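Local structure of putative esterase Rv1847/MT1895 (Mycobacterium tuberculosis, 3S4K) at residues 113-118 with 134-139; 30-35 with 71-76; 52-57 with 95-100. The protein probably hydrolyses acyl-CoA thioesters, perhaps that of 1,4-dihydroxy-2-naphthoate, as a hot-dog-fold thioesterase of the PaaI family. All coordinates share one frame; numbering follows the deposited sequence. Where two conformers were deposited one is given.

Interaction 1. Residues 113-118 with 134-139; sequences RRQQLW and QVRLQN
Residues 115-118 and 134-139 run antiparallel, their axes approaching to 4.7 Å with 160° between the chain directions. Q116 pairs with L137 and W118 with V135 as hydrogen-bonded pairs; Q116 N to L137 O is 3.0 Å, and L137 N to Q116 O 2.8 Å. L117-R136 and Q115-Q138 form non-hydrogen-bonded pairs. The two strands make a beta hairpin in the curled antiparallel sheet of the hot-dog fold, and the face bearing Q116, W118, V135 and L137 turns to helix 56-75. On that face the side chain of L137 brings CD1 to 4.0 Å from CD1 of the W118 indole, and Q116 forms a polar bridge. Its NE2 donates almost straight to N139 OD1 (2.8 Å), with the acceptor in the plane of the Q116 amide, and its second N-H serves A71 O at the helix end. The indole N-H, W118 NE1, reaches Q116 OE1 at 2.9 Å, so an amide able to donate and accept suits this buried site. N139 also uses ND2, 3.0 Å from R113 O and above that carbonyl plane, fixing its amide rotation. On the other face R136 is extended to CD and then bends (chi3 -74°), turning NH1 back onto Q115 OE1 at 2.8 Å; OE1 sits in the guanidinium plane, while the donor stands above the Q115 carbonyl plane, the two planes 88° apart. The methyl L117 CD1 lies loosely over one guanidinium face.

Interaction 2. Residues 30-35 with 71-76; sequences TELGPD and AFAWLN
The last turn of helix 56-75, the "sausage" of the hot-dog fold, meets the hairpin of strands 28-33 and 36-43 where A73 and W74 rest against L32, G33 and P34. A73 points toward 30-35, and its short methyl rests on the G33 carbonyl, A73 CB lying 3.6 Å from G33 O. The backbones come close beside it, with P34 CA only 3.9 Å from W74 CA. L32 adds an apolar touch: with CG anti to the backbone N (chi1 177°) the chain reaches toward the helix, and CD1 is the branch 3.9 Å from A73 CB. G33 is nearly fully extended, and its lack of a side chain leaves space for the neighbouring P34 ring. P34 turns the chain out of the strand beside W74, and its CB stands 4.2 Å from W74 CD1. The carbonyl of P34 comes to the indole at its edge, near the ring plane, with P34 O 3.4 Å from W74 CD1. No hydrogen bond joins the segments; this surface contact between helix end and hairpin turn rests mainly on van der Waals packing, with the P34 carbonyl at the indole edge. R111 nearby takes a salt bridge from D35 and gives P34 O a weak bond, and W74 also packs on Q116 of strand 115-123. Where the helix ends, the N76 amide folds back to donate from ND2 to F72 O (3.0 Å), and this folding back places ND2 over the centre of the F72 ring.

Interaction 3. Residues 52-57 with 95-100; sequences GVVHGG and RSISSG. With EDO (1,2-ethanediol), chain H.
V54 N-H meets the I97 carbonyl nearly along its C=O direction, V54 N lying 3.1 Å from I97 O, though the bond is bent at the hydrogen (150°). The H55 imidazole has G57 N at its edge, within the ring plane, where ND1 accepts that N-H over 2.9 Å and so caps the start of helix 56-75; F21 of the second subunit meets the ring edge-to-face, and H55 NE2 is hydrogen-bonded to S65 OG of that second subunit. S98 OG donates to G52 O at a short 2.6 Å; beside the backbone N and anti to the carbonyl carbon (chi1 -73°), it is turned toward that oxygen. G52 has a positive phi that glycine tolerates readily. The side chains of V54 and I97 lie side by side, pointing the same way, with V54 CG2 4.0 Å from I97 CG1, while V53 CG1 leans on S96 CB (3.9 Å). S96 OG donates over 2.9 Å to O2 of an ethanediol, probably from the crystallisation liquor and also held by G86 N of the second subunit. The sequence VVHGG before the long helix matches the HGG motif of PaaI-type hot-dog thioesterases, in which this region usually borders the active site at the subunit interface.

Helix 56-75 ties the three contacts together: interaction 3 includes its N-terminal start, interaction 2 its C-terminal end, and interaction 1 lies on the sheet beside that end. Interactions 1 and 2 touch, with centres about 13 Å apart, and both reach the same antiparallel sheet. Interaction 3 sits on the opposite side of the chain's centre, its centre about 28 Å from either of the others. Along the sequence interactions 2 and 3 alternate their segments, and both close before interaction 1 opens. The hot-dog helix is thus fastened to sheet and hairpin at one end, while its other end, near the second subunit, carries the HGG sequence.

Interaction 1. Residues 113-118 with 134-139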
loop_
_atom_site.group_PDB
_atom_site.type_symbol
_atom_site.label_atom_id
_atom_site.label_comp_id
_atom_site.label_asym_id
_atom_site.label_seq_id
_atom_site.Cartn_x
_atom_site.Cartn_y
_atom_site.Cartn_z
ATOM N N ARG A 113 -12.087 11.997 18.790
ATOM C CA ARG A 113 -10.961 12.425 19.608
ATOM C C ARG A 113 -9.750 11.533 19.420
ATOM O O ARG A 113 -8.657 12.037 19.187
ATOM C CB ARG A 113 -11.334 12.469 21.084
ATOM C CG ARG A 113 -10.224 13.009 21.991
ATOM C CD ARG A 113 -10.686 13.119 23.427
ATOM N NE ARG A 113 -11.045 11.813 23.968
ATOM C CZ ARG A 113 -10.194 10.932 24.490
ATOM N NH1 ARG A 113 -8.887 11.192 24.574
ATOM N NH2 ARG A 113 -10.656 9.773 24.937
ATOM N N ARG A 114 -9.937 10.217 19.485
ATOM C CA ARG A 114 -8.784 9.312 19.444
ATOM C C ARG A 114 -8.396 8.837 18.060
ATOM O O ARG A 114 -7.202 8.640 17.792
ATOM C CB ARG A 114 -9.009 8.099 20.356
ATOM C CG ARG A 114 -8.877 8.452 21.811
ATOM C CD ARG A 114 -9.246 7.312 22.724
ATOM N NE ARG A 114 -8.283 6.209 22.608
ATOM C CZ ARG A 114 -8.062 5.287 23.534
ATOM N NH1 ARG A 114 -8.727 5.312 24.686
ATOM N NH2 ARG A 114 -7.177 4.326 23.299
ATOM N N GLN A 115 -9.400 8.580 17.210
ATOM C CA GLN A 115 -9.137 8.006 15.862
ATOM C C GLN A 115 -9.930 8.691 14.751
ATOM O O GLN A 115 -10.930 9.389 15.014
ATOM C CB GLN A 115 -9.413 6.490 15.840
ATOM C CG GLN A 115 -8.643 5.684 16.951
ATOM C CD GLN A 115 -8.584 4.173 16.689
ATOM O OE1 GLN A 115 -8.573 3.736 15.563
ATOM N NE2 GLN A 115 -8.514 3.380 17.759
ATOM N N GLN A 116 -9.460 8.475 13.521
ATOM C CA GLN A 116 -10.181 8.822 12.322
ATOM C C GLN A 116 -10.199 7.645 11.368
ATOM O O GLN A 116 -9.266 6.833 11.330
ATOM C CB GLN A 116 -9.613 10.064 11.613
ATOM C CG GLN A 116 -9.259 11.221 12.516
ATOM C CD GLN A 116 -8.810 12.438 11.754
ATOM O OE1 GLN A 116 -9.392 12.771 10.700
ATOM N NE2 GLN A 116 -7.769 13.119 12.265
ATOM N N LEU A 117 -11.252 7.600 10.566
ATOM C CA LEU A 117 -11.396 6.616 9.532
ATOM C C LEU A 117 -11.805 7.363 8.250
ATOM O O LEU A 117 -12.828 8.076 8.237
ATOM C CB LEU A 117 -12.403 5.536 9.975
ATOM C CG LEU A 117 -12.569 4.345 9.031
ATOM C CD1 LEU A 117 -11.326 3.487 9.019
ATOM C CD2 LEU A 117 -13.808 3.511 9.359
ATOM N N TRP A 118 -11.019 7.211 7.179
ATOM C CA TRP A 118 -11.243 7.884 5.898
ATOM C C TRP A 118 -11.374 6.870 4.757
ATOM O O TRP A 118 -10.672 5.862 4.746
ATOM C CB TRP A 118 -10.090 8.837 5.550
ATOM C CG TRP A 118 -10.080 10.065 6.431
ATOM C CD1 TRP A 118 -9.558 10.176 7.668
ATOM C CD2 TRP A 118 -10.638 11.344 6.117
ATOM N NE1 TRP A 118 -9.733 11.448 8.159
ATOM C CE2 TRP A 118 -10.419 12.184 7.233
ATOM C CE3 TRP A 118 -11.316 11.858 5.009
ATOM C CZ2 TRP A 118 -10.829 13.523 7.256
ATOM C CZ3 TRP A 118 -11.750 13.168 5.052
ATOM C CH2 TRP A 118 -11.495 13.990 6.163
ATOM N N GLN A 134 -9.826 2.086 2.842
ATOM C CA GLN A 134 -10.106 2.811 4.076
ATOM C C GLN A 134 -8.871 2.817 4.914
ATOM O O GLN A 134 -8.226 1.787 5.049
ATOM C CB GLN A 134 -11.251 2.178 4.830
ATOM C CG GLN A 134 -12.461 2.220 3.959
ATOM C CD GLN A 134 -13.682 1.635 4.555
ATOM O OE1 GLN A 134 -13.690 1.157 5.690
ATOM N NE2 GLN A 134 -14.748 1.661 3.775
ATOM N N VAL A 135 -8.572 3.984 5.475
ATOM C CA VAL A 135 -7.420 4.179 6.317
ATOM C C VAL A 135 -7.853 4.591 7.714
ATOM O O VAL A 135 -8.605 5.558 7.868
ATOM C CB VAL A 135 -6.492 5.243 5.703
ATOM C CG1 VAL A 135 -5.232 5.433 6.558
ATOM C CG2 VAL A 135 -6.139 4.866 4.268
ATOM N N ARG A 136 -7.354 3.861 8.712
ATOM C CA ARG A 136 -7.613 4.149 10.119
ATOM C C ARG A 136 -6.371 4.816 10.682
ATOM O O ARG A 136 -5.255 4.303 10.499
ATOM C CB ARG A 136 -7.944 2.874 10.871
ATOM C CG ARG A 136 -8.170 3.066 12.380
ATOM C CD ARG A 136 -8.554 1.777 13.035
ATOM N NE ARG A 136 -9.930 1.417 12.716
ATOM C CZ ARG A 136 -11.016 1.930 13.293
ATOM N NH1 ARG A 136 -10.933 2.871 14.231
ATOM N NH2 ARG A 136 -12.217 1.534 12.875
ATOM N N LEU A 137 -6.567 5.960 11.340
ATOM C CA LEU A 137 -5.475 6.737 11.904
ATOM C C LEU A 137 -5.702 6.983 13.387
ATOM O O LEU A 137 -6.831 7.116 13.831
ATOM C CB LEU A 137 -5.334 8.078 11.178
ATOM C CG LEU A 137 -5.016 7.976 9.682
ATOM C CD1 LEU A 137 -6.299 8.192 8.874
ATOM C CD2 LEU A 137 -3.833 8.903 9.252
ATOM N N GLN A 138 -4.600 7.076 14.126
ATOM C CA GLN A 138 -4.596 7.586 15.477
ATOM C C GLN A 138 -4.293 9.074 15.488
ATOM O O GLN A 138 -3.364 9.525 14.810
ATOM C CB GLN A 138 -3.492 6.883 16.290
ATOM C CG GLN A 138 -3.974 5.786 17.117
ATOM C CD GLN A 138 -2.890 5.187 18.019
ATOM O OE1 GLN A 138 -1.885 5.830 18.391
ATOM N NE2 GLN A 138 -3.101 3.954 18.376
ATOM N N ASN A 139 -5.054 9.835 16.266
ATOM C CA ASN A 139 -4.711 11.223 16.550
ATOM C C ASN A 139 -3.709 11.253 17.702
ATOM O O ASN A 139 -3.926 10.605 18.704
ATOM C CB ASN A 139 -5.957 12.001 16.946
ATOM C CG ASN A 139 -6.985 12.076 15.820
ATOM O OD1 ASN A 139 -6.628 12.146 14.634
ATOM N ND2 ASN A 139 -8.271 12.058 16.191
#

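Interaction 2. Residues 30-35 with 71-76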
loop_
_atom_site.group_PDB
_atom_site.type_symbol
_atom_site.label_atom_id
_atom_site.label_comp_id
_atom_site.label_asym_id
_atom_site.label_seq_id
_atom_site.Cartn_x
_atom_site.Cartn_y
_atom_site.Cartn_z
ATOM N N THR A 30 -4.740 18.371 -5.338
ATOM C CA THR A 30 -5.565 19.441 -5.909
ATOM C C THR A 30 -6.494 20.104 -4.895
ATOM O O THR A 30 -6.889 21.264 -5.077
ATOM C CB THR A 30 -6.413 18.928 -7.082
ATOM O OG1 THR A 30 -7.216 17.795 -6.688
ATOM C CG2 THR A 30 -5.527 18.555 -8.227
ATOM N N GLU A 31 -6.893 19.352 -3.866
ATOM C CA GLU A 31 -7.739 19.883 -2.778
ATOM C C GLU A 31 -7.295 19.313 -1.454
ATOM O O GLU A 31 -6.935 18.131 -1.352
ATOM C CB GLU A 31 -9.223 19.532 -2.917
ATOM C CG GLU A 31 -9.818 19.706 -4.297
ATOM C CD GLU A 31 -11.316 19.414 -4.348
ATOM O OE1 GLU A 31 -11.919 19.035 -3.322
ATOM O OE2 GLU A 31 -11.893 19.579 -5.446
ATOM N N LEU A 32 -7.332 20.154 -0.434
ATOM C CA LEU A 32 -6.998 19.735 0.925
ATOM C C LEU A 32 -7.723 20.619 1.941
ATOM O O LEU A 32 -7.551 21.840 1.952
ATOM C CB LEU A 32 -5.478 19.760 1.110
ATOM C CG LEU A 32 -4.977 19.410 2.515
ATOM C CD1 LEU A 32 -5.496 18.042 2.954
ATOM C CD2 LEU A 32 -3.459 19.457 2.513
ATOM N N GLY A 33 -8.550 19.995 2.783
ATOM C CA GLY A 33 -9.237 20.690 3.847
ATOM C C GLY A 33 -9.788 19.730 4.888
ATOM O O GLY A 33 -9.606 18.521 4.783
ATOM N N PRO A 34 -10.511 20.265 5.874
ATOM C CA PRO A 34 -11.051 19.438 6.958
ATOM C C PRO A 34 -12.022 18.350 6.519
ATOM O O PRO A 34 -12.168 17.345 7.224
ATOM C CB PRO A 34 -11.783 20.442 7.856
ATOM C CG PRO A 34 -11.443 21.768 7.386
ATOM C CD PRO A 34 -10.684 21.707 6.115
ATOM N N ASP A 35 -12.708 18.543 5.390
ATOM C CA ASP A 35 -13.694 17.543 4.979
ATOM C C ASP A 35 -13.187 16.570 3.946
ATOM O O ASP A 35 -13.925 15.660 3.553
ATOM C CB ASP A 35 -14.965 18.207 4.483
ATOM C CG ASP A 35 -15.729 18.887 5.604
ATOM O OD1 ASP A 35 -15.594 18.480 6.785
ATOM O OD2 ASP A 35 -16.445 19.840 5.304
ATOM N N ALA A 71 -6.758 13.809 7.154
ATOM C CA ALA A 71 -6.852 13.587 8.602
ATOM C C ALA A 71 -6.089 14.651 9.375
ATOM O O ALA A 71 -6.568 15.175 10.375
ATOM C CB ALA A 71 -6.376 12.180 8.957
ATOM N N PHE A 72 -4.904 14.996 8.888
ATOM C CA PHE A 72 -4.121 16.036 9.523
ATOM C C PHE A 72 -4.830 17.387 9.414
ATOM O O PHE A 72 -4.880 18.148 10.373
ATOM C CB PHE A 72 -2.762 16.109 8.878
ATOM C CG PHE A 72 -1.858 17.090 9.525
ATOM C CD1 PHE A 72 -1.023 16.702 10.564
ATOM C CD2 PHE A 72 -1.824 18.414 9.090
ATOM C CE1 PHE A 72 -0.155 17.620 11.169
ATOM C CE2 PHE A 72 -0.965 19.336 9.691
ATOM C CZ PHE A 72 -0.139 18.943 10.738
ATOM N N ALA A 73 -5.394 17.672 8.246
ATOM C CA ALA A 73 -6.127 18.910 8.060
ATOM C C ALA A 73 -7.316 19.021 9.001
ATOM O O ALA A 73 -7.542 20.075 9.572
ATOM C CB ALA A 73 -6.583 19.079 6.593
ATOM N N TRP A 74 -8.084 17.953 9.161
ATOM C CA TRP A 74 -9.224 18.004 10.063
ATOM C C TRP A 74 -8.752 18.190 11.512
ATOM O O TRP A 74 -9.290 19.029 12.239
ATOM C CB TRP A 74 -10.091 16.754 9.940
ATOM C CG TRP A 74 -11.250 16.784 10.859
ATOM C CD1 TRP A 74 -12.434 17.425 10.659
ATOM C CD2 TRP A 74 -11.324 16.188 12.159
ATOM N NE1 TRP A 74 -13.274 17.228 11.748
ATOM C CE2 TRP A 74 -12.607 16.471 12.677
ATOM C CE3 TRP A 74 -10.441 15.407 12.923
ATOM C CZ2 TRP A 74 -13.010 16.038 13.934
ATOM C CZ3 TRP A 74 -10.866 14.957 14.182
ATOM C CH2 TRP A 74 -12.131 15.277 14.666
ATOM N N LEU A 75 -7.750 17.419 11.935
ATOM C CA LEU A 75 -7.329 17.479 13.321
ATOM C C LEU A 75 -6.911 18.898 13.710
ATOM O O LEU A 75 -7.167 19.343 14.823
ATOM C CB LEU A 75 -6.170 16.525 13.582
ATOM C CG LEU A 75 -5.707 16.375 15.040
ATOM C CD1 LEU A 75 -6.809 15.916 15.955
ATOM C CD2 LEU A 75 -4.522 15.396 15.117
ATOM N N ASN A 76 -6.272 19.593 12.782
ATOM C CA ASN A 76 -5.694 20.910 13.056
ATOM C C ASN A 76 -6.600 22.069 12.651
ATOM O O ASN A 76 -6.201 23.236 12.709
ATOM C CB ASN A 76 -4.327 20.982 12.413
ATOM C CG ASN A 76 -3.326 20.094 13.136
ATOM O OD1 ASN A 76 -2.930 20.400 14.265
ATOM N ND2 ASN A 76 -2.964 18.957 12.526
#

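Interaction 3. Residues 52-57 with 95-100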
loop_
_atom_site.group_PDB
_atom_site.type_symbol
_atom_site.label_atom_id
_atom_site.label_comp_id
_atom_site.label_asym_id
_atom_site.label_seq_id
_atom_site.Cartn_x
_atom_site.Cartn_y
_atom_site.Cartn_z
ATOM N N GLY A 52 2.708 -5.562 -16.526
ATOM C CA GLY A 52 2.472 -4.337 -17.246
ATOM C C GLY A 52 1.239 -3.570 -16.829
ATOM O O GLY A 52 0.784 -2.724 -17.582
ATOM N N VAL A 53 0.711 -3.851 -15.633
ATOM C CA VAL A 53 -0.381 -3.076 -15.060
ATOM C C VAL A 53 0.091 -2.422 -13.753
ATOM O O VAL A 53 1.126 -2.783 -13.226
ATOM C CB VAL A 53 -1.669 -3.926 -14.829
ATOM C CG1 VAL A 53 -2.211 -4.444 -16.170
ATOM C CG2 VAL A 53 -1.415 -5.060 -13.883
ATOM N N VAL A 54 -0.666 -1.461 -13.240
ATOM C CA VAL A 54 -0.236 -0.696 -12.072
ATOM C C VAL A 54 -0.015 -1.647 -10.883
ATOM O O VAL A 54 -0.869 -2.505 -10.592
ATOM C CB VAL A 54 -1.283 0.380 -11.688
ATOM C CG1 VAL A 54 -0.885 1.102 -10.371
ATOM C CG2 VAL A 54 -1.510 1.374 -12.854
ATOM N N HIS A 55 1.121 -1.513 -10.208
ATOM C CA HIS A 55 1.417 -2.240 -8.956
ATOM C C HIS A 55 0.408 -1.820 -7.889
ATOM O O HIS A 55 0.201 -0.625 -7.640
ATOM C CB HIS A 55 2.829 -1.894 -8.519
ATOM C CG HIS A 55 3.377 -2.744 -7.417
ATOM N ND1 HIS A 55 2.857 -2.743 -6.143
ATOM C CD2 HIS A 55 4.457 -3.566 -7.383
ATOM C CE1 HIS A 55 3.577 -3.542 -5.375
ATOM N NE2 HIS A 55 4.551 -4.056 -6.103
ATOM N N GLY A 56 -0.275 -2.791 -7.294
ATOM C CA GLY A 56 -1.291 -2.482 -6.288
ATOM C C GLY A 56 -0.804 -1.579 -5.164
ATOM O O GLY A 56 -1.559 -0.741 -4.621
ATOM N N GLY A 57 0.452 -1.770 -4.795
ATOM C CA GLY A 57 1.138 -0.903 -3.835
ATOM C C GLY A 57 1.034 0.577 -4.117
ATOM O O GLY A 57 1.042 1.387 -3.190
ATOM N N ARG A 95 -9.822 -2.775 -10.807
ATOM C CA ARG A 95 -9.600 -2.825 -12.254
ATOM C C ARG A 95 -8.142 -2.549 -12.561
ATOM O O ARG A 95 -7.526 -1.682 -11.952
ATOM C CB ARG A 95 -10.477 -1.792 -12.987
ATOM C CG ARG A 95 -10.384 -1.859 -14.525
ATOM C CD ARG A 95 -11.363 -0.916 -15.211
ATOM N NE ARG A 95 -12.740 -1.387 -15.136
ATOM C CZ ARG A 95 -13.236 -2.371 -15.880
ATOM N NH1 ARG A 95 -12.461 -3.000 -16.752
ATOM N NH2 ARG A 95 -14.504 -2.730 -15.747
ATOM N N SER A 96 -7.608 -3.310 -13.519
ATOM C CA SER A 96 -6.226 -3.210 -13.970
ATOM C C SER A 96 -6.094 -2.293 -15.195
ATOM O O SER A 96 -6.716 -2.524 -16.241
ATOM C CB SER A 96 -5.677 -4.600 -14.337
ATOM O OG SER A 96 -5.600 -5.433 -13.200
ATOM N N ILE A 97 -5.271 -1.261 -15.052
ATOM C CA ILE A 97 -4.936 -0.351 -16.155
ATOM C C ILE A 97 -3.410 -0.249 -16.277
ATOM O O ILE A 97 -2.689 -0.679 -15.385
ATOM C CB ILE A 97 -5.566 1.049 -15.959
ATOM C CG1 ILE A 97 -4.975 1.773 -14.735
ATOM C CG2 ILE A 97 -7.099 0.933 -15.840
ATOM C CD1 ILE A 97 -5.391 3.277 -14.577
ATOM N N SER A 98 -2.940 0.300 -17.403
ATOM C CA SER A 98 -1.520 0.353 -17.741
ATOM C C SER A 98 -0.964 1.751 -18.026
ATOM O O SER A 98 0.259 1.903 -18.200
ATOM C CB SER A 98 -1.283 -0.508 -18.977
ATOM O OG SER A 98 -1.378 -1.865 -18.640
ATOM N N SER A 99 -1.851 2.742 -18.132
ATOM C CA SER A 99 -1.459 4.106 -18.475
ATOM C C SER A 99 -2.574 5.106 -18.162
ATOM O O SER A 99 -3.692 4.718 -17.787
ATOM C CB SER A 99 -1.102 4.187 -19.965
ATOM O OG SER A 99 -2.260 4.080 -20.775
ATOM N N GLY A 100 -2.263 6.390 -18.339
ATOM C CA GLY A 100 -3.211 7.483 -18.085
ATOM C C GLY A 100 -3.174 7.968 -16.652
ATOM O O GLY A 100 -2.460 7.407 -15.811
HETATM C C1 EDO H . -3.792 -5.955 -8.224
HETATM O O1 EDO H . -2.820 -6.979 -8.529
HETATM C C2 EDO H . -3.821 -4.886 -9.311
HETATM O O2 EDO H . -4.292 -5.387 -10.568
#